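Local coordinates for LPG0439 HIT-related domain-containing protein (Legionella pneumophila subsp. pneumophila, PDB 5L0L), which is of unknown function but carries a HIT-related domain, here a part of a longer, probably membrane-anchored protein with a predicted transmembrane helix, at residues D60-L63 with S64-F67; S74-R77 with G78-V82; A191-V194 with N195-E198; P197-T200 with E201-D205. One frame throughout, in Å; residues are numbered along the deposited sequence. Where two conformers were deposited one is given.

Contact 1: residues D60-L63 with S64-F67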
loop_
_atom_site.group_PDB
_atom_site.type_symbol
_atom_site.label_atom_id
_atom_site.label_comp_id
_atom_site.label_asym_id
_atom_site.label_seq_id
_atom_site.Cartn_x
_atom_site.Cartn_y
_atom_site.Cartn_z
ATOM N N ASP A 60 13.292 -17.144 -15.682
ATOM C CA ASP A 60 13.682 -16.646 -17.005
ATOM C C ASP A 60 12.503 -16.250 -17.892
ATOM O O ASP A 60 12.681 -16.067 -19.101
ATOM C CB ASP A 60 14.522 -17.722 -17.729
ATOM C CG ASP A 60 15.939 -17.789 -17.213
ATOM O OD1 ASP A 60 16.298 -16.976 -16.329
ATOM O OD2 ASP A 60 16.701 -18.651 -17.697
ATOM N N SER A 61 11.312 -16.082 -17.312
ATOM C CA SER A 61 10.136 -15.693 -18.094
ATOM C C SER A 61 10.318 -14.305 -18.674
ATOM O O SER A 61 11.144 -13.529 -18.188
ATOM C CB SER A 61 8.886 -15.739 -17.232
ATOM O OG SER A 61 8.762 -17.043 -16.695
ATOM N N THR A 62 9.555 -13.993 -19.713
ATOM C CA THR A 62 9.617 -12.672 -20.314
ATOM C C THR A 62 8.907 -11.651 -19.420
ATOM O O THR A 62 8.014 -12.016 -18.624
ATOM C CB THR A 62 8.907 -12.642 -21.669
ATOM O OG1 THR A 62 7.553 -13.048 -21.471
ATOM C CG2 THR A 62 9.597 -13.576 -22.675
ATOM N N LEU A 63 9.252 -10.380 -19.595
ATOM C CA LEU A 63 8.534 -9.309 -18.893
ATOM C C LEU A 63 7.080 -9.301 -19.332
ATOM O O LEU A 63 6.203 -9.128 -18.501
ATOM C CB LEU A 63 9.161 -7.931 -19.120
ATOM C CG LEU A 63 10.629 -7.699 -18.721
ATOM C CD1 LEU A 63 10.919 -6.210 -18.612
ATOM C CD2 LEU A 63 11.013 -8.397 -17.443
ATOM N N SER A 64 6.839 -9.525 -20.632
ATOM C CA SER A 64 5.464 -9.603 -21.191
ATOM C C SER A 64 4.581 -10.640 -20.566
ATOM O O SER A 64 3.376 -10.405 -20.394
ATOM C CB SER A 64 5.512 -9.845 -22.697
ATOM O OG SER A 64 5.927 -8.638 -23.286
ATOM N N SER A 65 5.157 -11.780 -20.188
ATOM C CA SER A 65 4.358 -12.843 -19.592
ATOM C C SER A 65 3.781 -12.407 -18.232
ATOM O O SER A 65 2.866 -13.035 -17.749
ATOM C CB SER A 65 5.155 -14.126 -19.402
ATOM O OG SER A 65 6.165 -13.953 -18.423
ATOM N N ALA A 66 4.358 -11.364 -17.625
ATOM C CA ALA A 66 3.837 -10.801 -16.364
ATOM C C ALA A 66 2.900 -9.595 -16.537
ATOM O O ALA A 66 2.623 -8.883 -15.532
ATOM C CB ALA A 66 4.999 -10.442 -15.453
ATOM N N PHE A 67 2.404 -9.358 -17.757
ATOM C CA PHE A 67 1.398 -8.337 -18.025
ATOM C C PHE A 67 0.017 -8.933 -18.088
ATOM O O PHE A 67 -0.162 -10.100 -18.479
ATOM C CB PHE A 67 1.612 -7.630 -19.368
ATOM C CG PHE A 67 2.898 -6.862 -19.505
ATOM C CD1 PHE A 67 3.614 -6.380 -18.401
ATOM C CD2 PHE A 67 3.382 -6.565 -20.788
ATOM C CE1 PHE A 67 4.790 -5.659 -18.584
ATOM C CE2 PHE A 67 4.554 -5.854 -20.968
ATOM C CZ PHE A 67 5.254 -5.382 -19.860
#
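One face of the Phe67 ring is met by the carbonyl oxygen of Leu63, which stands 3.7 Å above the ring plane and is shifted toward the rim; Ser64 CA lies over a rim of the ring as well. Elsewhere the ring makes an edge-to-face pair with Tyr10 and packs on Pro124 and Met126. Leu63 O is also the acceptor for Ala66 N at 3.0 Å, a bond in which the donor stands well above the carbonyl plane and off the lone pairs. The chain here, between strand 51-58 and helix 73-92 of the HIT-related domain, makes a short 3-10 turn at Ser64 and Ser65. Thr62 OG1, held between its own backbone N and carbonyl carbon (chi1 58°), accepts from Ser65 N at 3.0 Å. The hydroxyl of Ser65, likewise tucked over its own main chain (chi1 67°), also donates, to Thr62 O at 2.7 Å, approaching 19° from the carbonyl plane. Ser65 thus gives two hydrogen bonds to Thr62, one from its N-H and one from its hydroxyl, and Ser65 OG also rests 3.5 Å from Ser61 CB. From the turn the Leu63 side chain reaches back onto Arg54 and Leu56 of strand 51-58.

Contact 2: residues S74-R77 with G78-V82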
loop_
_atom_site.group_PDB
_atom_site.type_symbol
_atom_site.label_atom_id
_atom_site.label_comp_id
_atom_site.label_asym_id
_atom_site.label_seq_id
_atom_site.Cartn_x
_atom_site.Cartn_y
_atom_site.Cartn_z
ATOM N N SER A 74 2.584 -15.564 -4.210
ATOM C CA SER A 74 4.045 -15.370 -4.098
ATOM C C SER A 74 4.517 -14.069 -4.761
ATOM O O SER A 74 5.415 -13.405 -4.240
ATOM C CB SER A 74 4.830 -16.492 -4.743
ATOM O OG SER A 74 4.350 -17.721 -4.248
ATOM N N GLU A 75 3.941 -13.761 -5.913
ATOM C CA GLU A 75 4.285 -12.537 -6.641
ATOM C C GLU A 75 3.905 -11.304 -5.831
ATOM O O GLU A 75 4.708 -10.373 -5.688
ATOM C CB GLU A 75 3.631 -12.539 -8.046
ATOM C CG GLU A 75 4.251 -13.586 -8.981
ATOM C CD GLU A 75 3.486 -13.872 -10.265
ATOM O OE1 GLU A 75 2.261 -13.617 -10.349
ATOM O OE2 GLU A 75 4.134 -14.351 -11.212
ATOM N N GLN A 76 2.686 -11.302 -5.300
ATOM C CA GLN A 76 2.233 -10.209 -4.440
ATOM C C GLN A 76 3.069 -10.094 -3.167
ATOM O O GLN A 76 3.442 -8.987 -2.714
ATOM C CB GLN A 76 0.742 -10.386 -4.105
ATOM C CG GLN A 76 0.192 -9.322 -3.147
ATOM C CD GLN A 76 0.010 -7.975 -3.840
ATOM O OE1 GLN A 76 0.826 -7.015 -3.672
ATOM N NE2 GLN A 76 -1.000 -7.893 -4.641
ATOM N N ARG A 77 3.354 -11.244 -2.560
ATOM C CA ARG A 77 4.129 -11.252 -1.345
ATOM C C ARG A 77 5.529 -10.659 -1.563
ATOM O O ARG A 77 6.033 -9.922 -0.719
ATOM C CB ARG A 77 4.249 -12.668 -0.788
ATOM C CG ARG A 77 4.702 -12.637 0.646
ATOM C CD ARG A 77 5.103 -13.996 1.133
ATOM N NE ARG A 77 5.375 -13.904 2.561
ATOM C CZ ARG A 77 5.881 -14.890 3.275
ATOM N NH1 ARG A 77 6.072 -14.714 4.584
ATOM N NH2 ARG A 77 6.178 -16.034 2.691
ATOM N N GLY A 78 6.145 -11.017 -2.681
ATOM C CA GLY A 78 7.476 -10.509 -3.025
ATOM C C GLY A 78 7.458 -8.991 -3.234
ATOM O O GLY A 78 8.355 -8.315 -2.774
ATOM N N LEU A 79 6.440 -8.482 -3.923
ATOM C CA LEU A 79 6.267 -7.015 -4.092
ATOM C C LEU A 79 6.233 -6.353 -2.729
ATOM O O LEU A 79 6.911 -5.357 -2.478
ATOM C CB LEU A 79 4.988 -6.696 -4.868
ATOM C CG LEU A 79 4.850 -5.229 -5.289
ATOM C CD1 LEU A 79 5.752 -4.935 -6.463
ATOM C CD2 LEU A 79 3.440 -4.848 -5.658
ATOM N N ASN A 80 5.415 -6.900 -1.847
ATOM C CA ASN A 80 5.250 -6.343 -0.514
ATOM C C ASN A 80 6.499 -6.454 0.352
ATOM O O ASN A 80 6.729 -5.603 1.192
ATOM C CB ASN A 80 4.034 -6.981 0.169
ATOM C CG ASN A 80 2.723 -6.506 -0.437
ATOM O OD1 ASN A 80 2.699 -5.823 -1.458
ATOM N ND2 ASN A 80 1.627 -6.805 0.215
ATOM N N ASP A 81 7.295 -7.509 0.158
ATOM C CA ASP A 81 8.595 -7.606 0.851
ATOM C C ASP A 81 9.555 -6.506 0.369
ATOM O O ASP A 81 10.254 -5.881 1.176
ATOM C CB ASP A 81 9.250 -8.977 0.611
ATOM C CG ASP A 81 8.616 -10.104 1.413
ATOM O OD1 ASP A 81 7.810 -9.878 2.353
ATOM O OD2 ASP A 81 8.965 -11.291 1.103
ATOM N N VAL A 82 9.633 -6.315 -0.946
ATOM C CA VAL A 82 10.482 -5.256 -1.504
ATOM C C VAL A 82 10.002 -3.878 -0.996
ATOM O O VAL A 82 10.825 -3.000 -0.629
ATOM C CB VAL A 82 10.518 -5.302 -3.035
ATOM C CG1 VAL A 82 11.316 -4.120 -3.589
ATOM C CG2 VAL A 82 11.152 -6.605 -3.511
#
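Gln76 and Asn80, one helical turn apart, cross at a slant with their amide planes turned 50° against each other. Their carbonyl oxygens, Gln76 OE1 and Asn80 OD1, come within 3.1 Å; as both are acceptors, no hydrogen bond joins them. Gln76 OE1 is held instead by Gln101 NE2, and Asn80 ND2 gives a weak hydrogen bond to Ser84 of the second subunit. The Gln76 chain leaves with CG anti to the backbone N (chi1 177°) and bends at chi2, which carries its amide forward along the helix to Asn80 and sets OE1 3.9 Å from Leu79 CD2. Arg77 runs extended from CG to NE, and its NE stays 4.7 Å from Asp81 OD2, near but not in contact. Asp81 has its salt bridge with Arg32, and its CG folds back to 3.4 Å from Arg77 O. Regular i to i+4 backbone bonds underlie these pairs, among them Asn80 N to Gln76 O at 3.0 Å. Within the fold, helix 73-92 lays Leu79 and Val82 on strands 35-41 and 51-58 of the antiparallel sheet, while Asn80 packs against Phe99 of the second subunit.

Contact 3: residues A191-V194 with N195-E198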
loop_
_atom_site.group_PDB
_atom_site.type_symbol
_atom_site.label_atom_id
_atom_site.label_comp_id
_atom_site.label_asym_id
_atom_site.label_seq_id
_atom_site.Cartn_x
_atom_site.Cartn_y
_atom_site.Cartn_z
ATOM N N ALA A 191 22.104 0.994 -0.337
ATOM C CA ALA A 191 23.338 0.200 -0.235
ATOM C C ALA A 191 23.797 0.149 1.220
ATOM O O ALA A 191 24.206 -0.926 1.694
ATOM C CB ALA A 191 24.426 0.736 -1.147
ATOM N N GLU A 192 23.698 1.271 1.936
ATOM C CA GLU A 192 24.038 1.282 3.370
ATOM C C GLU A 192 23.133 0.350 4.161
ATOM O O GLU A 192 23.581 -0.409 5.038
ATOM C CB GLU A 192 23.962 2.688 3.947
ATOM C CG GLU A 192 25.121 3.564 3.497
ATOM C CD GLU A 192 24.958 5.038 3.782
ATOM O OE1 GLU A 192 23.868 5.506 4.132
ATOM O OE2 GLU A 192 25.950 5.775 3.626
ATOM N N TYR A 193 21.850 0.440 3.866
ATOM C CA TYR A 193 20.865 -0.352 4.609
ATOM C C TYR A 193 21.105 -1.840 4.436
ATOM O O TYR A 193 20.990 -2.615 5.406
ATOM C CB TYR A 193 19.411 0.005 4.242
ATOM C CG TYR A 193 18.454 -0.681 5.199
ATOM C CD1 TYR A 193 18.349 -0.260 6.529
ATOM C CD2 TYR A 193 17.750 -1.816 4.820
ATOM C CE1 TYR A 193 17.515 -0.908 7.433
ATOM C CE2 TYR A 193 16.921 -2.470 5.715
ATOM C CZ TYR A 193 16.792 -2.020 7.007
ATOM O OH TYR A 193 15.959 -2.692 7.904
ATOM N N VAL A 194 21.420 -2.249 3.223
ATOM C CA VAL A 194 21.670 -3.666 2.925
ATOM C C VAL A 194 22.874 -4.249 3.711
ATOM O O VAL A 194 22.913 -5.467 3.944
ATOM C CB VAL A 194 21.885 -3.838 1.411
ATOM C CG1 VAL A 194 22.559 -5.146 1.055
ATOM C CG2 VAL A 194 20.576 -3.703 0.681
ATOM N N ASN A 195 23.819 -3.371 4.063
ATOM C CA ASN A 195 24.979 -3.679 4.901
ATOM C C ASN A 195 24.696 -3.671 6.424
ATOM O O ASN A 195 25.602 -3.978 7.194
ATOM C CB ASN A 195 26.118 -2.687 4.582
ATOM C CG ASN A 195 26.604 -2.775 3.134
ATOM O OD1 ASN A 195 27.100 -1.786 2.543
ATOM N ND2 ASN A 195 26.466 -3.960 2.552
ATOM N N SER A 196 23.478 -3.320 6.865
ATOM C CA SER A 196 23.158 -3.209 8.300
ATOM C C SER A 196 22.750 -4.552 8.955
ATOM O O SER A 196 22.265 -5.454 8.282
ATOM C CB SER A 196 22.052 -2.191 8.542
ATOM O OG SER A 196 20.791 -2.692 8.130
ATOM N N PRO A 197 22.940 -4.673 10.292
ATOM C CA PRO A 197 22.418 -5.845 11.017
ATOM C C PRO A 197 20.911 -5.998 10.888
ATOM O O PRO A 197 20.441 -7.129 10.756
ATOM C CB PRO A 197 22.792 -5.567 12.487
ATOM C CG PRO A 197 23.850 -4.519 12.442
ATOM C CD PRO A 197 23.608 -3.715 11.192
ATOM N N GLU A 198 20.165 -4.889 10.903
ATOM C CA GLU A 198 18.704 -4.947 10.784
ATOM C C GLU A 198 18.274 -5.637 9.507
ATOM O O GLU A 198 17.340 -6.433 9.534
ATOM C CB GLU A 198 18.035 -3.574 10.844
ATOM C CG GLU A 198 18.045 -2.885 12.202
ATOM C CD GLU A 198 19.352 -2.174 12.533
ATOM O OE1 GLU A 198 19.501 -1.777 13.715
ATOM O OE2 GLU A 198 20.243 -2.036 11.647
#
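Tyr193 and Ser196 meet in a local turn contact at the junction between helix 176-194 and the short helix 197-203, near the surface and far from the centre of the chain. Two donors from one residue grip Tyr193 O. Ser196 OG donates to it at 2.7 Å, in the carbonyl plane and on a lone pair, and Ser196 N reaches it at 3.0 Å from well above that plane. The hydroxyl can do this because it sits between its own backbone N and carbonyl carbon (chi1 73°). Ser196 is the N-cap of the second helix: the same OG accepts from Phe199 N, so one side chain ties the C-terminal end of the first helix to the first turn of the next. OG also lies over one face of the Tyr193 ring, 3.7 Å above its plane and displaced toward the rim. Beyond the ring, the Tyr193 hydroxyl oxygen comes 3.7 Å from Glu198 CB, where the two side chains cross at about a right angle. Asn195 N makes two weak bonds, to Ala191 O and to Glu192 O; this residue is modelled in two conformers, and its contacts are less certain. Away from the junction, Tyr193 packs on Leu85 and Gln88 of helix 73-92 and on Val73 of the second subunit.

Contact 4: residues P197-T200 with E201-D205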
loop_
_atom_site.group_PDB
_atom_site.type_symbol
_atom_site.label_atom_id
_atom_site.label_comp_id
_atom_site.label_asym_id
_atom_site.label_seq_id
_atom_site.Cartn_x
_atom_site.Cartn_y
_atom_site.Cartn_z
ATOM N N PRO A 197 22.940 -4.673 10.292
ATOM C CA PRO A 197 22.418 -5.845 11.017
ATOM C C PRO A 197 20.911 -5.998 10.888
ATOM O O PRO A 197 20.441 -7.129 10.756
ATOM C CB PRO A 197 22.792 -5.567 12.487
ATOM C CG PRO A 197 23.850 -4.519 12.442
ATOM C CD PRO A 197 23.608 -3.715 11.192
ATOM N N GLU A 198 20.165 -4.889 10.903
ATOM C CA GLU A 198 18.704 -4.947 10.784
ATOM C C GLU A 198 18.274 -5.637 9.507
ATOM O O GLU A 198 17.340 -6.433 9.534
ATOM C CB GLU A 198 18.035 -3.574 10.844
ATOM C CG GLU A 198 18.045 -2.885 12.202
ATOM C CD GLU A 198 19.352 -2.174 12.533
ATOM O OE1 GLU A 198 19.501 -1.777 13.715
ATOM O OE2 GLU A 198 20.243 -2.036 11.647
ATOM N N PHE A 199 18.937 -5.311 8.385
ATOM C CA PHE A 199 18.653 -5.963 7.100
ATOM C C PHE A 199 18.903 -7.475 7.188
ATOM O O PHE A 199 18.061 -8.280 6.792
ATOM C CB PHE A 199 19.520 -5.394 5.969
ATOM C CG PHE A 199 19.294 -6.078 4.647
ATOM C CD1 PHE A 199 18.270 -5.666 3.803
ATOM C CD2 PHE A 199 20.085 -7.151 4.252
ATOM C CE1 PHE A 199 18.049 -6.299 2.587
ATOM C CE2 PHE A 199 19.866 -7.789 3.038
ATOM C CZ PHE A 199 18.845 -7.363 2.202
ATOM N N THR A 200 20.068 -7.848 7.685
ATOM C CA THR A 200 20.432 -9.262 7.782
ATOM C C THR A 200 19.431 -10.012 8.667
ATOM O O THR A 200 18.915 -11.047 8.272
ATOM C CB THR A 200 21.857 -9.428 8.317
ATOM O OG1 THR A 200 22.767 -8.877 7.373
ATOM C CG2 THR A 200 22.218 -10.898 8.520
ATOM N N GLU A 201 19.109 -9.460 9.824
ATOM C CA GLU A 201 18.188 -10.149 10.743
ATOM C C GLU A 201 16.786 -10.288 10.213
ATOM O O GLU A 201 16.137 -11.300 10.467
ATOM C CB GLU A 201 18.190 -9.485 12.115
ATOM C CG GLU A 201 19.545 -9.691 12.783
ATOM C CD GLU A 201 19.647 -9.148 14.194
ATOM O OE1 GLU A 201 18.702 -9.387 14.997
ATOM O OE2 GLU A 201 20.704 -8.516 14.493
ATOM N N GLU A 202 16.309 -9.298 9.456
ATOM C CA GLU A 202 14.942 -9.350 8.995
ATOM C C GLU A 202 14.805 -10.102 7.685
ATOM O O GLU A 202 13.858 -10.865 7.509
ATOM C CB GLU A 202 14.328 -7.951 8.890
ATOM C CG GLU A 202 12.859 -7.975 8.481
ATOM C CD GLU A 202 11.975 -8.829 9.398
ATOM O OE1 GLU A 202 11.103 -9.563 8.877
ATOM O OE2 GLU A 202 12.159 -8.762 10.626
ATOM N N PHE A 203 15.711 -9.858 6.751
ATOM C CA PHE A 203 15.585 -10.420 5.417
ATOM C C PHE A 203 16.521 -11.627 5.206
ATOM O O PHE A 203 16.258 -12.472 4.336
ATOM C CB PHE A 203 15.766 -9.321 4.368
ATOM C CG PHE A 203 14.703 -8.241 4.450
ATOM C CD1 PHE A 203 13.398 -8.504 4.031
ATOM C CD2 PHE A 203 14.993 -6.991 5.003
ATOM C CE1 PHE A 203 12.416 -7.517 4.122
ATOM C CE2 PHE A 203 14.014 -6.016 5.101
ATOM C CZ PHE A 203 12.732 -6.283 4.664
ATOM N N GLY A 204 17.567 -11.738 6.026
ATOM C CA GLY A 204 18.551 -12.809 5.864
ATOM C C GLY A 204 19.041 -12.773 4.438
ATOM O O GLY A 204 19.540 -11.767 3.990
ATOM N N ASP A 205 18.759 -13.846 3.725
ATOM C CA ASP A 205 19.252 -14.094 2.389
ATOM C C ASP A 205 18.122 -13.969 1.367
ATOM O O ASP A 205 18.381 -14.150 0.160
ATOM C CB ASP A 205 19.752 -15.564 2.357
ATOM C CG ASP A 205 21.130 -15.728 1.742
ATOM O OD1 ASP A 205 21.460 -15.038 0.745
ATOM O OD2 ASP A 205 21.873 -16.595 2.263
#
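Phe199 and Phe203, one turn apart on helix 197-203, form the apolar part of this contact. Their side chains cross at about a right angle, but the rings themselves are oblique, with planes 39° apart and centroids separated by 5.5 Å, neither stacked nor edge-to-face. The nearest approach is Phe199 CD1 to Phe203 CD2 at 3.7 Å, while Phe203 CB lies over a rim of the Phe199 ring. The Phe199 ring is carried forward along the helix because CG is anti to the backbone N (chi1 178°). One face of the Phe203 ring is covered from within its own segment by Glu202 CG, over the ring centre.

Backbone hydrogen bonds make up the second group. Glu201 N binds Pro197 O at 2.8 Å, nearly in line with the carbonyl, and Phe203 N binds Phe199 O at 2.8 Å. The last bond, Gly204 N to Thr200 O at 2.7 Å, is more bent, and the chain leaves the helix there as Gly204 takes a positive phi of 53°.

Among the charged groups, Glu201 extends back along the helix, its CG 3.4 Å from Pro197 O. Glu202 turns its carboxylate to the second subunit, where OE2 bonds Ser74 and OE1 forms a salt bridge with Arg77. The helix is thus amphipathic: its aromatic pair is buried, with Phe199 against helix 176-194, Phe203 meets Arg77 of the second subunit, and the carboxylate of Glu202 supplies a polar link across the dimer interface.

Overall arrangement
From the N terminus contacts 1, 2 and 3 come in series, and contact 4 begins on the residues where contact 3 ends; none nests in or crosses another, and each closes only a turn of a continuous stretch. Contact 1 turns the loop between strand 51-58 and helix 73-92, and contact 2 follows on that helix, their nearest atoms about 6 Å apart. Much later, contact 3 links helix 176-194 to helix 197-203, and contact 4, sharing Pro197 and Glu198 with it, carries the short helix on toward strand 207-211, an outermost strand of the large sheet. Contacts 2 and 4 touch within the chain, at Asp81 O and Phe203 CE1, and both face the second subunit. Contact 1 stands apart from contacts 3 and 4.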